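Local coordinates for protein cytochrome c-554 (PDB 1FT6) that accepts electrons directly from hydroxylamine oxidoreductase in ammonia oxidation and carries them on four covalently bound hemes, at residues T25-A30 with K176-H181; H64-G69 with P81-V86; G113-R118 with V187-P192. One frame throughout, in Å; residues are numbered along the deposited sequence.

Overall arrangement
Contacts 1 and 2 are buried, each with its centre about 9 Å from the centre of the chain, while contact 3 lies about 22 Å out and is partly open to solvent. The two inner contacts touch: residues 25-30 give carbonyls to His-64 ND1 and Val-86 N, linking the heme 4 ligand segment to the heme 2 ligand and residues 81-86. Contact 1 is a loop-to-loop junction joined through water, and contact 2 is joined by direct backbone bonds beside a buried carboxylate. Contact 3, nearest atoms about 11 Å from contact 1 and about 19 Å from contact 2, has a short parallel strand pair and an arginine hydrogen-bonded to a heme 1 propionate and a phosphate.

Contact 1: T25-A30 with K176-H181; sequences TAHAKA and KAMHEH. With HEC (heme c), chain F.
Thr-25 lies against the backbone of Ala-177, the two CA atoms being 5.2 Å apart. From its CB, 3.4 Å from Ala-177 O, the side chain divides. The methyl CG2, set anti to the carbonyl carbon, goes on over the peptide backbone, 3.3 Å from Ala-177 O and close to Met-178 C and His-179 N. OG1 turns back to Trp-22 O, to which it is hydrogen-bonded.

Water also joins the segments: water 1 bridges Ala-26 N and Lys-176 O, and two more waters meet at Ala-177 O. Water 2 accepts from His-27 N and donates to this carbonyl, lying over one face of the His-27 ring toward its rim. Water 3, in the plane of that ring, accepts from His-27 ND1 (2.7 Å) and donates to Ala-177 O. The in-plane bond at ND1 would help fix the rotation of the imidazole about the iron bond, its NE2 binding the iron of heme 4 opposite His-138.

His-27 CE1 comes within 3.3 Å of CBC of heme 3. Met-178, bent at chi2 and chi3, places SD at the edge of the His-27 ring, 5.5 Å from its centroid, and its CE 3.7 Å from the same heme CBC. One residue further, His-179 NE2 binds the iron of heme 3 at 2.1 Å. Its ND1 donates almost straight (168°) to Glu-180 O, which, with the iron bond, would hold this ring's rotation. Two histidine ligands held through their ND1 atoms beside neighbouring hemes are characteristic of the bis-histidine sites of a multiheme cytochrome c.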
loop_
_atom_site.group_PDB
_atom_site.type_symbol
_atom_site.label_atom_id
_atom_site.label_comp_id
_atom_site.label_asym_id
_atom_site.label_seq_id
_atom_site.Cartn_x
_atom_site.Cartn_y
_atom_site.Cartn_z
ATOM N N THR A 25 -6.288 -3.968 8.957
ATOM C CA THR A 25 -5.095 -3.180 9.290
ATOM C C THR A 25 -5.415 -1.684 9.357
ATOM O O THR A 25 -6.425 -1.243 8.850
ATOM C CB THR A 25 -3.960 -3.332 8.252
ATOM O OG1 THR A 25 -4.429 -2.906 6.965
ATOM C CG2 THR A 25 -3.436 -4.772 8.209
ATOM N N ALA A 26 -4.536 -0.911 9.977
ATOM C CA ALA A 26 -4.772 0.529 10.088
ATOM C C ALA A 26 -4.853 1.141 8.688
ATOM O O ALA A 26 -5.598 2.103 8.455
ATOM C CB ALA A 26 -3.639 1.151 10.867
ATOM N N HIS A 27 -4.088 0.593 7.753
ATOM C CA HIS A 27 -4.099 1.100 6.388
ATOM C C HIS A 27 -5.512 1.103 5.804
ATOM O O HIS A 27 -5.912 2.072 5.149
ATOM C CB HIS A 27 -3.196 0.252 5.483
ATOM C CG HIS A 27 -1.749 0.582 5.607
ATOM N ND1 HIS A 27 -0.740 -0.357 5.682
ATOM C CD2 HIS A 27 -1.136 1.785 5.657
ATOM C CE1 HIS A 27 0.425 0.294 5.777
ATOM N NE2 HIS A 27 0.222 1.598 5.762
ATOM N N ALA A 28 -6.254 0.004 6.003
ATOM C CA ALA A 28 -7.618 -0.141 5.471
ATOM C C ALA A 28 -8.567 0.919 6.029
ATOM O O ALA A 28 -9.514 1.320 5.371
ATOM C CB ALA A 28 -8.192 -1.565 5.816
ATOM N N LYS A 29 -8.307 1.342 7.254
ATOM C CA LYS A 29 -9.146 2.344 7.911
ATOM C C LYS A 29 -8.552 3.753 7.928
ATOM O O LYS A 29 -9.028 4.610 8.690
ATOM C CB LYS A 29 -9.400 1.916 9.345
ATOM C CG LYS A 29 -9.737 0.448 9.486
ATOM C CD LYS A 29 -9.556 0.030 10.948
ATOM C CE LYS A 29 -8.964 -1.356 11.061
ATOM N NZ LYS A 29 -9.108 -1.868 12.452
ATOM N N ALA A 30 -7.553 3.997 7.087
ATOM C CA ALA A 30 -6.879 5.298 7.021
ATOM C C ALA A 30 -7.823 6.476 6.840
ATOM O O ALA A 30 -7.583 7.568 7.377
ATOM C CB ALA A 30 -5.868 5.299 5.895
ATOM N N LYS A 176 1.590 -6.631 13.150
ATOM C CA LYS A 176 0.353 -6.084 13.705
ATOM C C LYS A 176 -0.307 -5.108 12.730
ATOM O O LYS A 176 -1.470 -4.744 12.907
ATOM C CB LYS A 176 0.633 -5.347 15.026
ATOM C CG LYS A 176 1.585 -6.091 15.986
ATOM C CD LYS A 176 1.760 -5.368 17.343
ATOM C CE LYS A 176 2.355 -3.956 17.194
ATOM N NZ LYS A 176 3.860 -3.884 17.246
ATOM N N ALA A 177 0.415 -4.691 11.696
ATOM C CA ALA A 177 -0.157 -3.699 10.790
ATOM C C ALA A 177 -0.050 -3.953 9.302
ATOM O O ALA A 177 -0.530 -3.155 8.498
ATOM C CB ALA A 177 0.429 -2.328 11.128
ATOM N N MET A 178 0.604 -5.041 8.912
ATOM C CA MET A 178 0.702 -5.405 7.492
ATOM C C MET A 178 -0.192 -6.650 7.316
ATOM O O MET A 178 -0.410 -7.359 8.305
ATOM C CB MET A 178 2.146 -5.760 7.152
ATOM C CG MET A 178 3.138 -4.671 7.501
ATOM S SD MET A 178 3.004 -3.307 6.326
ATOM C CE MET A 178 3.509 -4.130 4.872
ATOM N N HIS A 179 -0.725 -6.916 6.108
ATOM C CA HIS A 179 -1.550 -8.130 5.954
ATOM C C HIS A 179 -0.673 -9.357 6.106
ATOM O O HIS A 179 0.500 -9.323 5.763
ATOM C CB HIS A 179 -2.325 -8.211 4.597
ATOM C CG HIS A 179 -1.476 -8.370 3.365
ATOM N ND1 HIS A 179 -0.674 -9.458 3.080
ATOM C CD2 HIS A 179 -1.320 -7.529 2.312
ATOM C CE1 HIS A 179 -0.072 -9.234 1.909
ATOM N NE2 HIS A 179 -0.425 -8.059 1.379
ATOM N N GLU A 180 -1.267 -10.411 6.659
ATOM C CA GLU A 180 -0.599 -11.718 6.849
ATOM C C GLU A 180 -0.095 -12.211 5.500
ATOM O O GLU A 180 -0.652 -11.865 4.452
ATOM C CB GLU A 180 -1.605 -12.749 7.408
ATOM C CG GLU A 180 -1.003 -14.140 7.669
ATOM C CD GLU A 180 0.160 -14.101 8.665
ATOM O OE1 GLU A 180 1.338 -14.034 8.227
ATOM O OE2 GLU A 180 -0.114 -14.128 9.894
ATOM N N HIS A 181 0.954 -13.024 5.520
ATOM C CA HIS A 181 1.485 -13.577 4.284
ATOM C C HIS A 181 0.999 -15.006 4.139
ATOM O O HIS A 181 0.928 -15.745 5.130
ATOM C CB HIS A 181 3.002 -13.510 4.314
ATOM C CG HIS A 181 3.503 -12.107 4.247
ATOM N ND1 HIS A 181 3.283 -11.306 3.147
ATOM C CD2 HIS A 181 4.075 -11.315 5.185
ATOM C CE1 HIS A 181 3.694 -10.080 3.413
ATOM N NE2 HIS A 181 4.178 -10.058 4.644
HETATM FE FE HEC F . 0.348 -7.182 -0.372
HETATM C CHA HEC F . 2.692 -9.591 -0.611
HETATM C CHB HEC F . -1.865 -9.173 -2.127
HETATM C CHC HEC F . -2.102 -4.852 0.081
HETATM C CHD HEC F . 2.616 -5.080 1.047
HETATM N NA HEC F . 0.421 -9.024 -1.197
HETATM C C1A HEC F . 1.459 -9.868 -1.187
HETATM C C2A HEC F . 1.145 -11.113 -1.902
HETATM C C3A HEC F . -0.162 -10.970 -2.376
HETATM C C4A HEC F . -0.600 -9.669 -1.911
HETATM C CMA HEC F . -1.047 -11.911 -3.196
HETATM C CAA HEC F . 2.147 -12.324 -2.072
HETATM C CBA HEC F . 1.798 -13.471 -1.104
HETATM C CGA HEC F . 1.751 -13.073 0.381
HETATM O O1A HEC F . 2.761 -12.563 0.853
HETATM O O2A HEC F . 0.688 -13.258 1.030
HETATM N NB HEC F . -1.527 -7.026 -0.924
HETATM C C1B HEC F . -2.340 -7.920 -1.666
HETATM C C2B HEC F . -3.690 -7.444 -1.837
HETATM C C3B HEC F . -3.771 -6.237 -1.214
HETATM C C4B HEC F . -2.447 -5.996 -0.632
HETATM C CMB HEC F . -4.882 -8.165 -2.544
HETATM C CAB HEC F . -4.969 -5.274 -1.083
HETATM C CBB HEC F . -6.168 -5.817 -0.254
HETATM N NC HEC F . 0.276 -5.351 0.441
HETATM C C1C HEC F . -0.816 -4.547 0.541
HETATM C C2C HEC F . -0.487 -3.277 1.134
HETATM C C3C HEC F . 0.851 -3.285 1.314
HETATM C C4C HEC F . 1.312 -4.626 0.916
HETATM C CMC HEC F . -1.495 -2.110 1.426
HETATM C CAC HEC F . 1.760 -2.114 1.810
HETATM C CBC HEC F . 1.373 -1.608 3.196
HETATM N ND HEC F . 2.190 -7.335 0.196
HETATM C C1D HEC F . 3.039 -6.375 0.722
HETATM C C2D HEC F . 4.393 -6.859 0.882
HETATM C C3D HEC F . 4.372 -8.147 0.441
HETATM C C4D HEC F . 3.051 -8.407 0.020
HETATM C CMD HEC F . 5.575 -6.023 1.405
HETATM C CAD HEC F . 5.602 -9.066 0.259
HETATM C CBD HEC F . 6.228 -9.116 -1.119
HETATM C CGD HEC F . 6.912 -10.469 -1.441
HETATM O O1D HEC F . 7.172 -10.702 -2.626
HETATM O O2D HEC F . 7.191 -11.274 -0.500
HETATM O O HOH W 1 -2.833 -2.200 11.972
HETATM O O HOH W 2 -1.462 -0.561 8.767
HETATM O O HOH W 3 -1.542 -2.846 6.173
#

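Contact 2: H64-G69 with P81-V86; sequences HVDGFG and PMLTGV. With HEC (heme c), chain E; DTN (dithionite), chain H.
Asp-66 N donates to Leu-83 O at 2.9 Å in a nearly straight bond (175°), a direct backbone link between two segments with no regular strand. It flanks an isolated beta bridge between Val-65 and Thr-84; on the other flank Gly-85 N makes a weak bond, bent to 128°, to His-64 O. The bridge directly follows a CXXCH heme-binding motif, whose Cys-60 and Cys-63 carry heme 2 and whose His-64 is an axial ligand of its iron, and it ties this motif to the end of the 3-10 segment 81-83 and the residues just after it. A CA-H...O contact from Val-65 CA to Gly-85 O, 3.4 Å long, adds to the pairing, and Val-65 CB rests on Leu-83 O.

The side chain of Asp-66 points toward the other loop. With CG anti to the carbonyl carbon (chi1 -70°), CB packs against Leu-83 CD2 at 3.7 Å, and the carboxylate lies along the backbone of Leu-83 to Val-86, OD2 3.8 Å from Val-86 C. OD2 is gripped by Ser-90 OG within helix 88-92 and Gly-87 N just before it, which probably stabilises the buried negative charge. OD1 lies 2.6 Å from water 4, which is also close to Gly-85 O and has more acceptors around it than protons to give.

The His-64 side chain starts away from residues 81-86, and its NE2 binds the heme 2 iron at 2.2 Å. Heme atom NA lies at the ring's edge, near its plane, and the ring's ND1 donates to Ala-30 O, a second-shell bond that would steady the ligand. Val-86 CG2, anti to its own carbonyl carbon, packs 4.0 Å from His-64 CA.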
loop_
_atom_site.group_PDB
_atom_site.type_symbol
_atom_site.label_atom_id
_atom_site.label_comp_id
_atom_site.label_asym_id
_atom_site.label_seq_id
_atom_site.Cartn_x
_atom_site.Cartn_y
_atom_site.Cartn_z
ATOM N N HIS A 64 -3.845 8.874 2.602
ATOM C CA HIS A 64 -4.818 8.028 3.258
ATOM C C HIS A 64 -5.721 7.332 2.234
ATOM O O HIS A 64 -6.756 6.803 2.607
ATOM C CB HIS A 64 -5.656 8.879 4.192
ATOM C CG HIS A 64 -4.941 9.316 5.450
ATOM N ND1 HIS A 64 -5.261 8.853 6.703
ATOM C CD2 HIS A 64 -3.922 10.208 5.627
ATOM C CE1 HIS A 64 -4.463 9.443 7.602
ATOM N NE2 HIS A 64 -3.633 10.270 7.002
ATOM N N VAL A 65 -5.297 7.349 0.970
ATOM C CA VAL A 65 -6.047 6.746 -0.143
ATOM C C VAL A 65 -5.035 6.255 -1.152
ATOM O O VAL A 65 -3.838 6.545 -1.045
ATOM C CB VAL A 65 -6.916 7.842 -0.889
ATOM C CG1 VAL A 65 -7.825 8.585 0.098
ATOM C CG2 VAL A 65 -5.948 8.881 -1.576
ATOM N N ASP A 66 -5.519 5.537 -2.172
ATOM C CA ASP A 66 -4.688 5.047 -3.259
ATOM C C ASP A 66 -4.516 6.040 -4.445
ATOM O O ASP A 66 -5.510 6.544 -4.987
ATOM C CB ASP A 66 -5.321 3.791 -3.909
ATOM C CG ASP A 66 -5.279 2.545 -3.016
ATOM O OD1 ASP A 66 -6.235 1.712 -3.134
ATOM O OD2 ASP A 66 -4.310 2.392 -2.225
ATOM N N GLY A 67 -3.270 6.285 -4.831
ATOM C CA GLY A 67 -2.943 7.064 -6.029
ATOM C C GLY A 67 -3.400 8.494 -6.160
ATOM O O GLY A 67 -3.699 8.969 -7.266
ATOM N N PHE A 68 -3.416 9.210 -5.047
ATOM C CA PHE A 68 -3.787 10.611 -5.131
ATOM C C PHE A 68 -2.805 11.344 -6.055
ATOM O O PHE A 68 -1.597 11.204 -5.918
ATOM C CB PHE A 68 -3.693 11.258 -3.776
ATOM C CG PHE A 68 -4.369 12.599 -3.716
ATOM C CD1 PHE A 68 -5.721 12.704 -3.981
ATOM C CD2 PHE A 68 -3.659 13.748 -3.329
ATOM C CE1 PHE A 68 -6.409 13.944 -3.859
ATOM C CE2 PHE A 68 -4.321 14.979 -3.204
ATOM C CZ PHE A 68 -5.694 15.081 -3.463
ATOM N N GLY A 69 -3.320 12.125 -6.995
ATOM C CA GLY A 69 -2.427 12.856 -7.886
ATOM C C GLY A 69 -1.839 12.047 -9.023
ATOM O O GLY A 69 -0.963 12.534 -9.740
ATOM N N PRO A 81 -14.856 4.415 -3.420
ATOM C CA PRO A 81 -14.647 3.625 -2.207
ATOM C C PRO A 81 -13.539 2.593 -2.372
ATOM O O PRO A 81 -12.845 2.294 -1.390
ATOM C CB PRO A 81 -16.022 2.977 -1.970
ATOM C CG PRO A 81 -16.968 4.015 -2.516
ATOM C CD PRO A 81 -16.280 4.440 -3.801
ATOM N N MET A 82 -13.363 2.062 -3.591
ATOM C CA MET A 82 -12.305 1.057 -3.816
ATOM C C MET A 82 -10.890 1.657 -3.880
ATOM O O MET A 82 -9.933 0.954 -4.077
ATOM C CB MET A 82 -12.578 0.223 -5.067
ATOM C CG MET A 82 -13.784 -0.695 -4.884
ATOM S SD MET A 82 -13.667 -1.901 -3.464
ATOM C CE MET A 82 -12.547 -2.984 -4.115
ATOM N N LEU A 83 -10.771 2.969 -3.717
ATOM C CA LEU A 83 -9.446 3.599 -3.663
ATOM C C LEU A 83 -9.320 4.324 -2.322
ATOM O O LEU A 83 -8.343 5.066 -2.100
ATOM C CB LEU A 83 -9.231 4.606 -4.832
ATOM C CG LEU A 83 -9.153 4.047 -6.266
ATOM C CD1 LEU A 83 -9.375 5.174 -7.272
ATOM C CD2 LEU A 83 -7.840 3.415 -6.571
ATOM N N THR A 84 -10.281 4.102 -1.422
ATOM C CA THR A 84 -10.297 4.734 -0.101
ATOM C C THR A 84 -9.544 3.885 0.920
ATOM O O THR A 84 -9.842 2.704 1.077
ATOM C CB THR A 84 -11.751 4.969 0.378
ATOM O OG1 THR A 84 -12.443 5.772 -0.591
ATOM C CG2 THR A 84 -11.790 5.694 1.705
ATOM N N GLY A 85 -8.618 4.498 1.666
ATOM C CA GLY A 85 -7.830 3.688 2.582
ATOM C C GLY A 85 -6.584 3.366 1.792
ATOM O O GLY A 85 -6.581 3.487 0.571
ATOM N N VAL A 86 -5.503 2.990 2.471
ATOM C CA VAL A 86 -4.270 2.689 1.796
ATOM C C VAL A 86 -4.390 1.229 1.412
ATOM O O VAL A 86 -4.230 0.363 2.259
ATOM C CB VAL A 86 -3.092 2.923 2.762
ATOM C CG1 VAL A 86 -1.790 2.534 2.076
ATOM C CG2 VAL A 86 -3.078 4.448 3.168
HETATM FE FE HEC E . -2.084 11.344 8.138
HETATM C CHA HEC E . -1.399 8.930 10.517
HETATM C CHB HEC E . -4.500 12.669 10.288
HETATM C CHC HEC E . -1.968 14.352 6.427
HETATM C CHD HEC E . 0.814 10.369 6.457
HETATM N NA HEC E . -2.816 10.852 9.959
HETATM C C1A HEC E . -2.472 9.777 10.772
HETATM C C2A HEC E . -3.338 9.689 11.912
HETATM C C3A HEC E . -4.232 10.752 11.849
HETATM C C4A HEC E . -3.898 11.461 10.666
HETATM C CMA HEC E . -5.311 11.118 12.873
HETATM C CAA HEC E . -3.261 8.648 13.024
HETATM C CBA HEC E . -2.229 9.012 14.112
HETATM C CGA HEC E . -2.199 8.016 15.313
HETATM O O1A HEC E . -3.002 7.076 15.346
HETATM O O2A HEC E . -1.351 8.159 16.196
HETATM N NB HEC E . -2.995 13.156 8.360
HETATM C C1B HEC E . -4.069 13.459 9.204
HETATM C C2B HEC E . -4.618 14.728 8.875
HETATM C C3B HEC E . -3.894 15.232 7.839
HETATM C C4B HEC E . -2.888 14.227 7.516
HETATM C CMB HEC E . -5.820 15.438 9.547
HETATM C CAB HEC E . -4.085 16.599 7.112
HETATM C CBB HEC E . -3.858 17.794 8.049
HETATM N NC HEC E . -0.840 12.191 6.766
HETATM C C1C HEC E . -1.030 13.373 6.055
HETATM C C2C HEC E . -0.194 13.470 4.896
HETATM C C3C HEC E . 0.537 12.307 4.872
HETATM C C4C HEC E . 0.169 11.572 6.039
HETATM C CMC HEC E . -0.149 14.607 3.859
HETATM C CAC HEC E . 1.515 11.810 3.802
HETATM C CBC HEC E . 2.608 12.756 3.314
HETATM N ND HEC E . -0.604 9.946 8.429
HETATM C C1D HEC E . 0.462 9.648 7.614
HETATM C C2D HEC E . 1.207 8.530 8.087
HETATM C C3D HEC E . 0.592 8.128 9.239
HETATM C C4D HEC E . -0.521 9.010 9.443
HETATM C CMD HEC E . 2.498 8.008 7.402
HETATM C CAD HEC E . 1.118 7.033 10.158
HETATM C CBD HEC E . 2.013 7.465 11.303
HETATM C CGD HEC E . 2.439 6.309 12.208
HETATM O O1D HEC E . 1.618 5.781 12.914
HETATM O O2D HEC E . 3.576 5.970 12.188
HETATM S S1 DTN H . 1.576 10.878 -1.362
HETATM O O1 DTN H . 1.308 9.398 -1.270
HETATM O O2 DTN H . 2.696 11.488 -0.544
HETATM S S2 DTN H . 0.915 11.906 -3.027
HETATM O O3 DTN H . 1.229 13.366 -3.177
HETATM O O4 DTN H . 0.445 11.123 -4.219
HETATM O O HOH W 4 -7.874 1.442 -1.105
#

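Contact 3: G113-R118 with V187-P192; sequences GKKTPR and VFEGEP. With HEC (heme c), chain D; PO4 (phosphate ion), chain C.
Arg-118 reaches alongside residues 188-192, its chain extended from CG to NE; one guanidinium face lies over Phe-188 O and Glu-189 N while the edge meets acceptors near its plane. NH1 donates to a lone pair of Gly-190 O at 3.0 Å (165°), and NH1 and NH2 both donate to phosphate O3. NE and NH2 take the two oxygens of one heme 1 propionate, O2A at 2.8 Å from NE and O1A at 3.0 Å from NH2. Gly-190 N holds the same phosphate, which probably comes from the crystallisation liquor.

Thr-116 and Phe-188 lie side by side on one face of the sheet, Thr-116 CB 3.7 Å from Phe-188 CD2. The Phe-188 ring has heme atom C3D at its edge, and its plane meets that of His-102 at about 50°. Lys-115 and Glu-189 cross at about a right angle through their carbons, Lys-115 CB to Glu-189 CG 3.5 Å, while Lys-115 NZ turns to Gly-186 O.

Between the backbones, Thr-116 N, Glu-189 N and Arg-118 N bond to Val-187 O, Thr-116 O and Glu-189 O. A short two-stranded parallel sheet thus carries the propionate-anchoring arginine of the heme 1 site.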
loop_
_atom_site.group_PDB
_atom_site.type_symbol
_atom_site.label_atom_id
_atom_site.label_comp_id
_atom_site.label_asym_id
_atom_site.label_seq_id
_atom_site.Cartn_x
_atom_site.Cartn_y
_atom_site.Cartn_z
ATOM N N GLY A 113 2.045 -25.807 -15.517
ATOM C CA GLY A 113 3.199 -25.583 -14.663
ATOM C C GLY A 113 4.204 -24.559 -15.167
ATOM O O GLY A 113 5.280 -24.398 -14.604
ATOM N N LYS A 114 3.852 -23.826 -16.217
ATOM C CA LYS A 114 4.757 -22.827 -16.751
ATOM C C LYS A 114 4.847 -21.651 -15.780
ATOM O O LYS A 114 3.845 -21.160 -15.300
ATOM C CB LYS A 114 4.260 -22.330 -18.111
ATOM C CG LYS A 114 5.393 -21.752 -18.952
ATOM C CD LYS A 114 4.905 -21.029 -20.178
ATOM C CE LYS A 114 6.088 -20.448 -20.954
ATOM N NZ LYS A 114 5.792 -20.377 -22.418
ATOM N N LYS A 115 6.054 -21.234 -15.464
ATOM C CA LYS A 115 6.248 -20.093 -14.566
ATOM C C LYS A 115 6.547 -18.879 -15.437
ATOM O O LYS A 115 7.084 -19.022 -16.535
ATOM C CB LYS A 115 7.421 -20.343 -13.648
ATOM C CG LYS A 115 7.214 -21.502 -12.698
ATOM C CD LYS A 115 8.444 -21.617 -11.828
ATOM C CE LYS A 115 8.439 -22.909 -11.033
ATOM N NZ LYS A 115 7.265 -22.939 -10.131
ATOM N N THR A 116 6.212 -17.690 -14.931
ATOM C CA THR A 116 6.421 -16.432 -15.638
ATOM C C THR A 116 7.465 -15.632 -14.855
ATOM O O THR A 116 7.411 -15.583 -13.635
ATOM C CB THR A 116 5.116 -15.659 -15.687
ATOM O OG1 THR A 116 4.210 -16.327 -16.580
ATOM C CG2 THR A 116 5.340 -14.197 -16.173
ATOM N N PRO A 117 8.438 -15.007 -15.547
ATOM C CA PRO A 117 9.454 -14.233 -14.818
ATOM C C PRO A 117 8.877 -12.946 -14.163
ATOM O O PRO A 117 8.009 -12.281 -14.734
ATOM C CB PRO A 117 10.524 -13.929 -15.886
ATOM C CG PRO A 117 9.815 -14.100 -17.223
ATOM C CD PRO A 117 8.610 -14.970 -17.012
ATOM N N ARG A 118 9.333 -12.613 -12.959
ATOM C CA ARG A 118 8.863 -11.377 -12.305
ATOM C C ARG A 118 9.219 -10.163 -13.185
ATOM O O ARG A 118 8.537 -9.141 -13.152
ATOM C CB ARG A 118 9.520 -11.218 -10.939
ATOM C CG ARG A 118 8.756 -11.889 -9.854
ATOM C CD ARG A 118 9.431 -11.784 -8.490
ATOM N NE ARG A 118 8.683 -12.697 -7.631
ATOM C CZ ARG A 118 9.111 -13.902 -7.291
ATOM N NH1 ARG A 118 10.291 -14.327 -7.728
ATOM N NH2 ARG A 118 8.338 -14.693 -6.583
ATOM N N VAL A 187 3.923 -19.377 -9.201
ATOM C CA VAL A 187 3.677 -19.019 -10.582
ATOM C C VAL A 187 4.779 -18.139 -11.150
ATOM O O VAL A 187 5.223 -18.333 -12.275
ATOM C CB VAL A 187 2.345 -18.297 -10.715
ATOM C CG1 VAL A 187 2.204 -17.698 -12.143
ATOM C CG2 VAL A 187 1.188 -19.272 -10.452
ATOM N N PHE A 188 5.219 -17.161 -10.358
ATOM C CA PHE A 188 6.253 -16.228 -10.788
ATOM C C PHE A 188 7.622 -16.541 -10.219
ATOM O O PHE A 188 7.732 -17.081 -9.118
ATOM C CB PHE A 188 5.839 -14.794 -10.407
ATOM C CG PHE A 188 4.547 -14.334 -11.058
ATOM C CD1 PHE A 188 3.365 -14.230 -10.323
ATOM C CD2 PHE A 188 4.511 -14.045 -12.428
ATOM C CE1 PHE A 188 2.168 -13.850 -10.933
ATOM C CE2 PHE A 188 3.321 -13.664 -13.050
ATOM C CZ PHE A 188 2.145 -13.564 -12.311
ATOM N N GLU A 189 8.676 -16.198 -10.960
ATOM C CA GLU A 189 10.019 -16.450 -10.472
ATOM C C GLU A 189 11.069 -15.472 -10.978
ATOM O O GLU A 189 10.820 -14.698 -11.899
ATOM C CB GLU A 189 10.450 -17.881 -10.815
ATOM C CG GLU A 189 9.815 -18.428 -12.053
ATOM C CD GLU A 189 10.825 -18.666 -13.142
ATOM O OE1 GLU A 189 11.571 -17.712 -13.464
ATOM O OE2 GLU A 189 10.873 -19.805 -13.664
ATOM N N GLY A 190 12.243 -15.509 -10.358
ATOM C CA GLY A 190 13.321 -14.640 -10.776
ATOM C C GLY A 190 13.230 -13.234 -10.207
ATOM O O GLY A 190 12.315 -12.934 -9.441
ATOM N N GLU A 191 14.190 -12.394 -10.599
ATOM C CA GLU A 191 14.297 -11.006 -10.169
ATOM C C GLU A 191 13.457 -10.083 -11.055
ATOM O O GLU A 191 13.128 -10.429 -12.188
ATOM C CB GLU A 191 15.748 -10.550 -10.267
ATOM C CG GLU A 191 16.682 -11.116 -9.217
ATOM C CD GLU A 191 16.318 -10.685 -7.806
ATOM O OE1 GLU A 191 15.776 -9.568 -7.627
ATOM O OE2 GLU A 191 16.573 -11.479 -6.883
ATOM N N PRO A 192 13.082 -8.898 -10.539
ATOM C CA PRO A 192 13.427 -8.454 -9.184
ATOM C C PRO A 192 12.483 -9.144 -8.198
ATOM O O PRO A 192 11.266 -9.225 -8.427
ATOM C CB PRO A 192 13.190 -6.944 -9.228
ATOM C CG PRO A 192 12.028 -6.814 -10.183
ATOM C CD PRO A 192 12.260 -7.895 -11.245
HETATM FE FE HEC D . -2.078 -11.184 -8.159
HETATM C CHA HEC D . 0.537 -13.261 -7.536
HETATM C CHB HEC D . -0.729 -8.815 -6.237
HETATM C CHC HEC D . -4.610 -9.005 -9.066
HETATM C CHD HEC D . -3.743 -13.751 -9.660
HETATM N NA HEC D . -0.473 -11.076 -7.078
HETATM C C1A HEC D . 0.536 -12.001 -6.953
HETATM C C2A HEC D . 1.578 -11.513 -6.121
HETATM C C3A HEC D . 1.198 -10.257 -5.703
HETATM C C4A HEC D . -0.051 -10.011 -6.325
HETATM C CMA HEC D . 2.002 -9.263 -4.778
HETATM C CAA HEC D . 2.853 -12.265 -5.783
HETATM C CBA HEC D . 3.963 -11.980 -6.819
HETATM C CGA HEC D . 5.325 -12.620 -6.525
HETATM O O1A HEC D . 5.397 -13.888 -6.542
HETATM O O2A HEC D . 6.330 -11.897 -6.321
HETATM N NB HEC D . -2.589 -9.297 -7.748
HETATM C C1B HEC D . -1.894 -8.461 -6.891
HETATM C C2B HEC D . -2.465 -7.138 -6.828
HETATM C C3B HEC D . -3.530 -7.147 -7.680
HETATM C C4B HEC D . -3.597 -8.527 -8.244
HETATM C CMB HEC D . -2.004 -5.944 -5.961
HETATM C CAB HEC D . -4.524 -5.989 -8.015
HETATM C CBB HEC D . -3.919 -4.924 -8.876
HETATM N NC HEC D . -3.758 -11.332 -9.158
HETATM C C1C HEC D . -4.721 -10.320 -9.429
HETATM C C2C HEC D . -5.903 -10.844 -10.080
HETATM C C3C HEC D . -5.707 -12.191 -10.136
HETATM C C4C HEC D . -4.377 -12.482 -9.629
HETATM C CMC HEC D . -7.160 -10.064 -10.526
HETATM C CAC HEC D . -6.759 -13.237 -10.587
HETATM C CBC HEC D . -7.305 -13.200 -11.996
HETATM N ND HEC D . -1.648 -13.100 -8.575
HETATM C C1D HEC D . -2.465 -14.023 -9.210
HETATM C C2D HEC D . -1.798 -15.327 -9.330
HETATM C C3D HEC D . -0.563 -15.139 -8.743
HETATM C C4D HEC D . -0.508 -13.773 -8.283
HETATM C CMD HEC D . -2.399 -16.636 -9.947
HETATM C CAD HEC D . 0.419 -16.245 -8.392
HETATM C CBD HEC D . 0.145 -16.867 -7.025
HETATM C CGD HEC D . 1.027 -18.025 -6.672
HETATM O O1D HEC D . 0.504 -18.920 -5.959
HETATM O O2D HEC D . 2.205 -18.009 -7.066
HETATM P P PO4 C . 12.023 -17.658 -7.027
HETATM O O1 PO4 C . 12.690 -18.192 -5.736
HETATM O O2 PO4 C . 13.015 -16.728 -7.764
HETATM O O3 PO4 C . 10.714 -16.906 -6.648
HETATM O O4 PO4 C . 11.671 -18.841 -7.950
#